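Local coordinates for protein DNA polymerase (Pyrobaculum calidifontis, PDB 5MDN) that probably copies DNA as a family B polymerase, adding deoxyribonucleotides from their triphosphates to a growing strand and releasing diphosphate, at residues Cys49-Ala54 against Val67-Arg72; Asn280-Phe285 against Glu345-Phe350; Pro349-Leu354 against Asp363-Ala368. One frame throughout, in Å; residues are numbered along the deposited sequence.

Contact 1: residues Cys49-Ala54 against Val67-Arg72; sequences CDASLA and VEVVER
Ala51 lays its CB over strand 64-74 at Val67, where it meets Val67 CG1 at 3.7 Å and, farther along the strand, Val69 CG2 at 4.1 Å. The arrangement is a short helix, 51-58, packed against an edge strand of a four-stranded antiparallel sheet; the backbones come closest at the CA atoms of Ala51 and Val67, 5.5 Å apart. Val67 and Val69, two positions apart, both direct their CB atoms at the helix, while Glu68 between them points away. Ala54, one turn after Ala51, adds its CB to the same methyl, Val67 CG1, at 4.2 Å. That methyl lies anti to the backbone N (chi1 173°), which brings it within reach of both alanine CB atoms. Ala54 also touches Leu82 of strand 77-86, the neighbouring strand, so the helix reaches across to a second strand. The side chains that meet are all apolar, and the interface is small, 217 Å², at the surface of the molecule and away from the magnesium sites. Asp50 is the N-cap that starts the helix: its OD1 accepts from Ser52 OG nearly in line with the C-O bond, and from Leu53 N, which sits above the carboxylate plane, at 3.2 Å.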
loop_
_atom_site.group_PDB
_atom_site.type_symbol
_atom_site.label_atom_id
_atom_site.label_comp_id
_atom_site.label_asym_id
_atom_site.label_seq_id
_atom_site.Cartn_x
_atom_site.Cartn_y
_atom_site.Cartn_z
ATOM N N CYS A 49 -8.150 28.335 -32.684
ATOM C CA CYS A 49 -8.807 27.031 -32.748
ATOM C C CYS A 49 -9.207 26.728 -34.191
ATOM O O CYS A 49 -10.150 27.324 -34.722
ATOM C CB CYS A 49 -10.014 26.986 -31.813
ATOM S SG CYS A 49 -11.138 28.391 -31.944
ATOM N N ASP A 50 -8.487 25.803 -34.823
ATOM C CA ASP A 50 -8.816 25.313 -36.161
ATOM C C ASP A 50 -8.720 23.790 -36.117
ATOM O O ASP A 50 -7.624 23.229 -36.202
ATOM C CB ASP A 50 -7.887 25.907 -37.216
ATOM C CG ASP A 50 -8.455 25.805 -38.616
ATOM O OD1 ASP A 50 -9.226 24.858 -38.879
ATOM O OD2 ASP A 50 -8.134 26.673 -39.452
ATOM N N ALA A 51 -9.867 23.121 -35.979
ATOM C CA ALA A 51 -9.862 21.665 -35.865
ATOM C C ALA A 51 -9.497 20.992 -37.185
ATOM O O ALA A 51 -8.775 19.987 -37.194
ATOM C CB ALA A 51 -11.221 21.179 -35.365
ATOM N N SER A 52 -9.991 21.521 -38.308
ATOM C CA SER A 52 -9.706 20.900 -39.599
ATOM C C SER A 52 -8.229 21.016 -39.948
ATOM O O SER A 52 -7.618 20.050 -40.422
ATOM C CB SER A 52 -10.568 21.531 -40.691
ATOM O OG SER A 52 -10.328 22.925 -40.782
ATOM N N LEU A 53 -7.640 22.193 -39.729
ATOM C CA LEU A 53 -6.198 22.343 -39.881
ATOM C C LEU A 53 -5.448 21.408 -38.940
ATOM O O LEU A 53 -4.465 20.774 -39.338
ATOM C CB LEU A 53 -5.795 23.796 -39.630
ATOM C CG LEU A 53 -4.356 24.204 -39.943
ATOM C CD1 LEU A 53 -4.095 24.180 -41.443
ATOM C CD2 LEU A 53 -4.054 25.581 -39.366
ATOM N N ALA A 54 -5.889 21.326 -37.685
ATOM C CA ALA A 54 -5.249 20.438 -36.718
ATOM C C ALA A 54 -5.336 18.980 -37.154
ATOM O O ALA A 54 -4.329 18.262 -37.155
ATOM C CB ALA A 54 -5.880 20.623 -35.340
ATOM N N VAL A 67 -11.286 15.607 -34.556
ATOM C CA VAL A 67 -10.743 16.698 -33.752
ATOM C C VAL A 67 -11.890 17.657 -33.470
ATOM O O VAL A 67 -12.333 18.385 -34.369
ATOM C CB VAL A 67 -9.582 17.422 -34.447
ATOM C CG1 VAL A 67 -9.170 18.645 -33.648
ATOM C CG2 VAL A 67 -8.397 16.481 -34.617
ATOM N N GLU A 68 -12.386 17.646 -32.239
ATOM C CA GLU A 68 -13.506 18.486 -31.843
ATOM C C GLU A 68 -13.016 19.714 -31.086
ATOM O O GLU A 68 -11.901 19.749 -30.559
ATOM C CB GLU A 68 -14.493 17.696 -30.978
ATOM C CG GLU A 68 -15.057 16.454 -31.651
ATOM C CD GLU A 68 -15.922 15.629 -30.718
ATOM O OE1 GLU A 68 -16.023 15.989 -29.526
ATOM O OE2 GLU A 68 -16.494 14.616 -31.174
ATOM N N VAL A 69 -13.872 20.731 -31.042
ATOM C CA VAL A 69 -13.641 21.937 -30.256
ATOM C C VAL A 69 -14.549 21.869 -29.036
ATOM O O VAL A 69 -15.775 21.763 -29.169
ATOM C CB VAL A 69 -13.904 23.209 -31.076
ATOM C CG1 VAL A 69 -13.512 24.440 -30.281
ATOM C CG2 VAL A 69 -13.148 23.154 -32.397
ATOM N N VAL A 70 -13.950 21.932 -27.846
ATOM C CA VAL A 70 -14.692 21.830 -26.599
ATOM C C VAL A 70 -14.354 23.018 -25.710
ATOM O O VAL A 70 -13.298 23.643 -25.833
ATOM C CB VAL A 70 -14.404 20.506 -25.857
ATOM C CG1 VAL A 70 -14.952 19.325 -26.644
ATOM C CG2 VAL A 70 -12.908 20.344 -25.615
ATOM N N GLU A 71 -15.275 23.319 -24.799
ATOM C CA GLU A 71 -15.085 24.332 -23.769
ATOM C C GLU A 71 -15.107 23.646 -22.413
ATOM O O GLU A 71 -16.120 23.043 -22.038
ATOM C CB GLU A 71 -16.172 25.405 -23.837
ATOM C CG GLU A 71 -15.944 26.569 -22.888
ATOM C CD GLU A 71 -17.221 27.319 -22.565
ATOM O OE1 GLU A 71 -18.083 27.443 -23.461
ATOM O OE2 GLU A 71 -17.365 27.788 -21.416
ATOM N N ARG A 72 -13.996 23.730 -21.684
ATOM C CA ARG A 72 -13.905 23.147 -20.356
ATOM C C ARG A 72 -13.191 24.123 -19.431
ATOM O O ARG A 72 -12.680 25.163 -19.856
ATOM C CB ARG A 72 -13.179 21.795 -20.380
ATOM C CG ARG A 72 -13.626 20.883 -21.511
ATOM C CD ARG A 72 -13.506 19.414 -21.158
ATOM N NE ARG A 72 -14.090 18.584 -22.207
ATOM C CZ ARG A 72 -15.395 18.376 -22.356
ATOM N NH1 ARG A 72 -16.259 18.938 -21.519
ATOM N NH2 ARG A 72 -15.839 17.610 -23.342
#

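Contact 2: residues Asn280-Phe285 against Glu345-Phe350; sequences NIVDEF and EKLLPF
Helix 278-282 faces helix 326-356 with the backbones well separated: the nearest CA atoms, those of Ile281 and Leu347, are 8.6 Å apart, so side chains alone bridge the gap. The long helix is kinked at Pro349 and Phe350, whose N atoms make no bond to the preceding turn, Pro349 having no N-H to offer. This is a helix-to-helix contact of the RNase H-like exonuclease domain with the long helix, and all three touching residues are buried. From Val282 to Phe285 the chain makes a type I beta turn, with Phe285 N bonded to Val282 O at 3.1 Å. Leu347 supplies a single methyl for both partners. Its CD1 meets Ile281 CG2 at 3.9 Å and Val282 CG1 at 4.0 Å; the Val282 side chain runs across that of Leu347 at about a right angle. With CG anti to its carbonyl carbon (chi1 -57°), Leu347 reaches Ile281 and Val282 and also touches Phe300. The burial is modest, 149 Å². Phe350 has a cation-pi partner in Arg505, while Glu284 in the turn forms a salt bridge with Arg373. One face of the Phe285 ring is met by Ile281 O, 3.8 Å above the ring plane and over its centre.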
loop_
_atom_site.group_PDB
_atom_site.type_symbol
_atom_site.label_atom_id
_atom_site.label_comp_id
_atom_site.label_asym_id
_atom_site.label_seq_id
_atom_site.Cartn_x
_atom_site.Cartn_y
_atom_site.Cartn_z
ATOM N N ASN A 280 0.700 -5.404 -0.210
ATOM C CA ASN A 280 0.563 -4.043 -0.717
ATOM C C ASN A 280 -0.058 -3.117 0.323
ATOM O O ASN A 280 0.387 -1.976 0.492
ATOM C CB ASN A 280 -0.275 -4.046 -1.995
ATOM C CG ASN A 280 0.437 -4.693 -3.164
ATOM O OD1 ASN A 280 -0.195 -5.253 -4.060
ATOM N ND2 ASN A 280 1.763 -4.614 -3.164
ATOM N N ILE A 281 -1.090 -3.582 1.025
ATOM C CA ILE A 281 -1.792 -2.711 1.962
ATOM C C ILE A 281 -1.125 -2.671 3.338
ATOM O O ILE A 281 -1.135 -1.625 3.995
ATOM C CB ILE A 281 -3.272 -3.123 2.073
ATOM C CG1 ILE A 281 -4.049 -2.107 2.913
ATOM C CG2 ILE A 281 -3.421 -4.517 2.653
ATOM C CD1 ILE A 281 -4.167 -0.741 2.264
ATOM N N VAL A 282 -0.532 -3.780 3.795
ATOM C CA VAL A 282 0.083 -3.792 5.117
ATOM C C VAL A 282 1.371 -2.980 5.146
ATOM O O VAL A 282 1.810 -2.559 6.223
ATOM C CB VAL A 282 0.347 -5.234 5.600
ATOM C CG1 VAL A 282 -0.925 -6.068 5.536
ATOM C CG2 VAL A 282 1.465 -5.882 4.802
ATOM N N ASP A 283 1.999 -2.762 3.988
ATOM C CA ASP A 283 3.181 -1.910 3.930
ATOM C C ASP A 283 2.862 -0.494 4.392
ATOM O O ASP A 283 3.745 0.211 4.892
ATOM C CB ASP A 283 3.749 -1.907 2.509
ATOM C CG ASP A 283 5.228 -1.543 2.464
ATOM O OD1 ASP A 283 5.747 -0.997 3.461
ATOM O OD2 ASP A 283 5.876 -1.810 1.429
ATOM N N GLU A 284 1.610 -0.062 4.233
ATOM C CA GLU A 284 1.196 1.279 4.624
ATOM C C GLU A 284 0.953 1.418 6.122
ATOM O O GLU A 284 0.808 2.547 6.604
ATOM C CB GLU A 284 -0.072 1.674 3.863
ATOM C CG GLU A 284 0.110 1.755 2.353
ATOM C CD GLU A 284 -1.208 1.893 1.616
ATOM O OE1 GLU A 284 -2.116 2.565 2.147
ATOM O OE2 GLU A 284 -1.334 1.332 0.506
ATOM N N PHE A 285 0.901 0.313 6.869
ATOM C CA PHE A 285 0.702 0.365 8.315
ATOM C C PHE A 285 2.015 0.681 9.020
ATOM O O PHE A 285 2.935 -0.148 9.025
ATOM C CB PHE A 285 0.127 -0.954 8.839
ATOM C CG PHE A 285 -1.178 -1.346 8.205
ATOM C CD1 PHE A 285 -2.110 -0.384 7.852
ATOM C CD2 PHE A 285 -1.481 -2.677 7.986
ATOM C CE1 PHE A 285 -3.314 -0.746 7.277
ATOM C CE2 PHE A 285 -2.684 -3.045 7.409
ATOM C CZ PHE A 285 -3.601 -2.076 7.056
ATOM N N GLU A 345 -10.181 -11.868 5.379
ATOM C CA GLU A 345 -11.481 -11.645 6.006
ATOM C C GLU A 345 -11.531 -10.324 6.766
ATOM O O GLU A 345 -12.601 -9.716 6.883
ATOM C CB GLU A 345 -11.814 -12.810 6.935
ATOM C CG GLU A 345 -12.076 -14.120 6.204
ATOM C CD GLU A 345 -11.843 -15.340 7.080
ATOM O OE1 GLU A 345 -11.833 -15.190 8.320
ATOM O OE2 GLU A 345 -11.675 -16.449 6.526
ATOM N N LYS A 346 -10.395 -9.866 7.289
ATOM C CA LYS A 346 -10.342 -8.602 8.015
ATOM C C LYS A 346 -10.077 -7.404 7.107
ATOM O O LYS A 346 -10.649 -6.331 7.323
ATOM C CB LYS A 346 -9.271 -8.669 9.108
ATOM C CG LYS A 346 -9.477 -9.789 10.112
ATOM C CD LYS A 346 -9.056 -9.353 11.508
ATOM C CE LYS A 346 -9.461 -10.375 12.557
ATOM N NZ LYS A 346 -10.931 -10.593 12.566
ATOM N N LEU A 347 -9.211 -7.555 6.104
ATOM C CA LEU A 347 -8.793 -6.427 5.280
ATOM C C LEU A 347 -9.587 -6.277 3.989
ATOM O O LEU A 347 -9.792 -5.148 3.532
ATOM C CB LEU A 347 -7.303 -6.545 4.936
ATOM C CG LEU A 347 -6.322 -6.646 6.107
ATOM C CD1 LEU A 347 -4.889 -6.602 5.603
ATOM C CD2 LEU A 347 -6.572 -5.542 7.123
ATOM N N LEU A 348 -10.034 -7.380 3.387
ATOM C CA LEU A 348 -10.696 -7.293 2.087
ATOM C C LEU A 348 -11.991 -6.485 2.105
ATOM O O LEU A 348 -12.235 -5.757 1.127
ATOM C CB LEU A 348 -10.948 -8.702 1.535
ATOM C CG LEU A 348 -11.327 -8.819 0.059
ATOM C CD1 LEU A 348 -10.234 -8.235 -0.822
ATOM C CD2 LEU A 348 -11.601 -10.270 -0.304
ATOM N N PRO A 349 -12.860 -6.568 3.125
ATOM C CA PRO A 349 -14.050 -5.697 3.117
ATOM C C PRO A 349 -13.711 -4.217 3.040
ATOM O O PRO A 349 -14.441 -3.452 2.397
ATOM C CB PRO A 349 -14.751 -6.054 4.435
ATOM C CG PRO A 349 -14.316 -7.437 4.726
ATOM C CD PRO A 349 -12.900 -7.525 4.247
ATOM N N PHE A 350 -12.622 -3.793 3.684
ATOM C CA PHE A 350 -12.197 -2.400 3.591
ATOM C C PHE A 350 -11.734 -2.057 2.179
ATOM O O PHE A 350 -12.090 -1.003 1.636
ATOM C CB PHE A 350 -11.084 -2.126 4.601
ATOM C CG PHE A 350 -10.476 -0.759 4.478
ATOM C CD1 PHE A 350 -11.211 0.374 4.790
ATOM C CD2 PHE A 350 -9.168 -0.609 4.052
ATOM C CE1 PHE A 350 -10.650 1.636 4.673
ATOM C CE2 PHE A 350 -8.603 0.647 3.934
ATOM C CZ PHE A 350 -9.343 1.771 4.245
#

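Contact 3: residues Pro349-Leu354 against Asp363-Ala368; sequences PFLIQL and DQVAAA
Val365 presents both methyls to helix 326-356, and each approaches a carbonyl oxygen. Its CG2 lies 3.5 Å from Leu354 O and 3.9 Å from Leu354 CG, while CG1 is 4.0 Å from Leu351 O. Two residues one turn apart on the helix are thereby touched by one branched side chain. The torsion accounts for the split: chi1 of 61° sets CG2 anti to the backbone N and leaves CG1 between that N and the carbonyl carbon. Beside it, Leu351 CD2 meets Ala366 CB at 3.9 Å. The CB of Leu351 does not head directly for Ala366; the length of the leucine carries its methyl across. The backbones remain apart, with the CA atoms of Leu354 and Val365 the nearest pair at 7.2 Å.

In fold terms, the last turns of the long helix 326-356 pack on the short, weakly bonded helix 362-365 and on Ala366 just after it; the eight intervening residues bring the chain back alongside, so that the two segments run in broadly the same direction. Segment 363-368 belongs to the family B polymerase region, and the contact is buried, about 9 Å from the centre of the chain. The four touching residues cover one another over 174 Å².

Further out, Leu354 O accepts from Ser358 OG; on the other segment Val365 O accepts from Arg373 NE. Leu354 also rests on Met510 of helix 495-512, and Leu351 reaches Ile281 of helix 278-282 as well as Leu362. Asp363, two residues before Val365, is a ligand of a magnesium ion together with Asp7; the ion lies about 11 Å from the Val365 side chain.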
loop_
_atom_site.group_PDB
_atom_site.type_symbol
_atom_site.label_atom_id
_atom_site.label_comp_id
_atom_site.label_asym_id
_atom_site.label_seq_id
_atom_site.Cartn_x
_atom_site.Cartn_y
_atom_site.Cartn_z
ATOM N N PRO A 349 -12.860 -6.568 3.125
ATOM C CA PRO A 349 -14.050 -5.697 3.117
ATOM C C PRO A 349 -13.711 -4.217 3.040
ATOM O O PRO A 349 -14.441 -3.452 2.397
ATOM C CB PRO A 349 -14.751 -6.054 4.435
ATOM C CG PRO A 349 -14.316 -7.437 4.726
ATOM C CD PRO A 349 -12.900 -7.525 4.247
ATOM N N PHE A 350 -12.622 -3.793 3.684
ATOM C CA PHE A 350 -12.197 -2.400 3.591
ATOM C C PHE A 350 -11.734 -2.057 2.179
ATOM O O PHE A 350 -12.090 -1.003 1.636
ATOM C CB PHE A 350 -11.084 -2.126 4.601
ATOM C CG PHE A 350 -10.476 -0.759 4.478
ATOM C CD1 PHE A 350 -11.211 0.374 4.790
ATOM C CD2 PHE A 350 -9.168 -0.609 4.052
ATOM C CE1 PHE A 350 -10.650 1.636 4.673
ATOM C CE2 PHE A 350 -8.603 0.647 3.934
ATOM C CZ PHE A 350 -9.343 1.771 4.245
ATOM N N LEU A 351 -10.925 -2.932 1.576
ATOM C CA LEU A 351 -10.384 -2.658 0.248
ATOM C C LEU A 351 -11.489 -2.545 -0.796
ATOM O O LEU A 351 -11.376 -1.761 -1.745
ATOM C CB LEU A 351 -9.385 -3.747 -0.141
ATOM C CG LEU A 351 -8.045 -3.701 0.593
ATOM C CD1 LEU A 351 -7.294 -5.013 0.434
ATOM C CD2 LEU A 351 -7.207 -2.533 0.102
ATOM N N ILE A 352 -12.561 -3.330 -0.646
ATOM C CA ILE A 352 -13.682 -3.242 -1.579
ATOM C C ILE A 352 -14.322 -1.861 -1.512
ATOM O O ILE A 352 -14.654 -1.263 -2.543
ATOM C CB ILE A 352 -14.701 -4.361 -1.298
ATOM C CG1 ILE A 352 -14.110 -5.722 -1.673
ATOM C CG2 ILE A 352 -15.999 -4.114 -2.051
ATOM C CD1 ILE A 352 -15.012 -6.892 -1.357
ATOM N N GLN A 353 -14.494 -1.326 -0.300
ATOM C CA GLN A 353 -15.060 0.011 -0.163
ATOM C C GLN A 353 -14.070 1.074 -0.622
ATOM O O GLN A 353 -14.459 2.054 -1.268
ATOM C CB GLN A 353 -15.485 0.258 1.284
ATOM C CG GLN A 353 -16.548 -0.703 1.789
ATOM C CD GLN A 353 -17.810 -0.661 0.953
ATOM O OE1 GLN A 353 -18.257 0.406 0.535
ATOM N NE2 GLN A 353 -18.395 -1.828 0.705
ATOM N N LEU A 354 -12.787 0.895 -0.302
ATOM C CA LEU A 354 -11.766 1.808 -0.798
ATOM C C LEU A 354 -11.644 1.753 -2.315
ATOM O O LEU A 354 -11.057 2.662 -2.912
ATOM C CB LEU A 354 -10.415 1.491 -0.147
ATOM C CG LEU A 354 -9.311 2.543 -0.298
ATOM C CD1 LEU A 354 -9.748 3.861 0.324
ATOM C CD2 LEU A 354 -8.005 2.063 0.315
ATOM N N ASP A 363 -7.876 -5.018 -7.905
ATOM C CA ASP A 363 -6.509 -5.493 -8.068
ATOM C C ASP A 363 -5.474 -4.371 -8.069
ATOM O O ASP A 363 -4.274 -4.665 -8.026
ATOM C CB ASP A 363 -6.392 -6.317 -9.356
ATOM C CG ASP A 363 -6.926 -5.590 -10.577
ATOM O OD1 ASP A 363 -6.528 -4.433 -10.821
ATOM O OD2 ASP A 363 -7.758 -6.180 -11.299
ATOM N N GLN A 364 -5.897 -3.107 -8.122
ATOM C CA GLN A 364 -4.972 -1.982 -8.160
ATOM C C GLN A 364 -5.050 -1.055 -6.956
ATOM O O GLN A 364 -4.082 -0.328 -6.704
ATOM C CB GLN A 364 -5.199 -1.137 -9.423
ATOM C CG GLN A 364 -4.797 -1.815 -10.721
ATOM C CD GLN A 364 -5.353 -1.106 -11.940
ATOM O OE1 GLN A 364 -5.891 -1.735 -12.853
ATOM N NE2 GLN A 364 -5.215 0.212 -11.965
ATOM N N VAL A 365 -6.174 -1.032 -6.234
ATOM C CA VAL A 365 -6.379 -0.033 -5.187
ATOM C C VAL A 365 -5.288 -0.124 -4.123
ATOM O O VAL A 365 -4.796 0.899 -3.631
ATOM C CB VAL A 365 -7.792 -0.171 -4.586
ATOM C CG1 VAL A 365 -8.001 -1.548 -3.958
ATOM C CG2 VAL A 365 -8.045 0.931 -3.568
ATOM N N ALA A 366 -4.884 -1.343 -3.755
ATOM C CA ALA A 366 -3.849 -1.503 -2.739
ATOM C C ALA A 366 -2.444 -1.365 -3.315
ATOM O O ALA A 366 -1.541 -0.883 -2.622
ATOM C CB ALA A 366 -4.002 -2.858 -2.049
ATOM N N ALA A 367 -2.240 -1.783 -4.567
ATOM C CA ALA A 367 -0.914 -1.698 -5.171
ATOM C C ALA A 367 -0.481 -0.255 -5.389
ATOM O O ALA A 367 0.715 0.051 -5.313
ATOM C CB ALA A 367 -0.892 -2.458 -6.497
ATOM N N ALA A 368 -1.429 0.636 -5.664
ATOM C CA ALA A 368 -1.112 2.037 -5.889
ATOM C C ALA A 368 -0.747 2.730 -4.581
ATOM O O ALA A 368 -1.167 2.325 -3.493
ATOM C CB ALA A 368 -2.295 2.749 -6.546
#

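In the fold
Contacts 2 and 3 are neighbours, with centres 8 Å apart, and both use helix 326-356: 345-350 faces helix 278-282, and 349-354 faces 363-368, with Pro349 and Phe350 common to both. They also meet directly, Asn280 CB lying 3.5 Å from Ala366 O. One long helix thus packs against both the exonuclease region and a part of the polymerase region that carries a magnesium ligand, near the middle of the molecule. Contact 1 comes first along the chain, in the N-terminal part, and stands apart at the surface on a four-stranded sheet; its centre is 45 Å from that of contact 2 and 38 Å from that of contact 3.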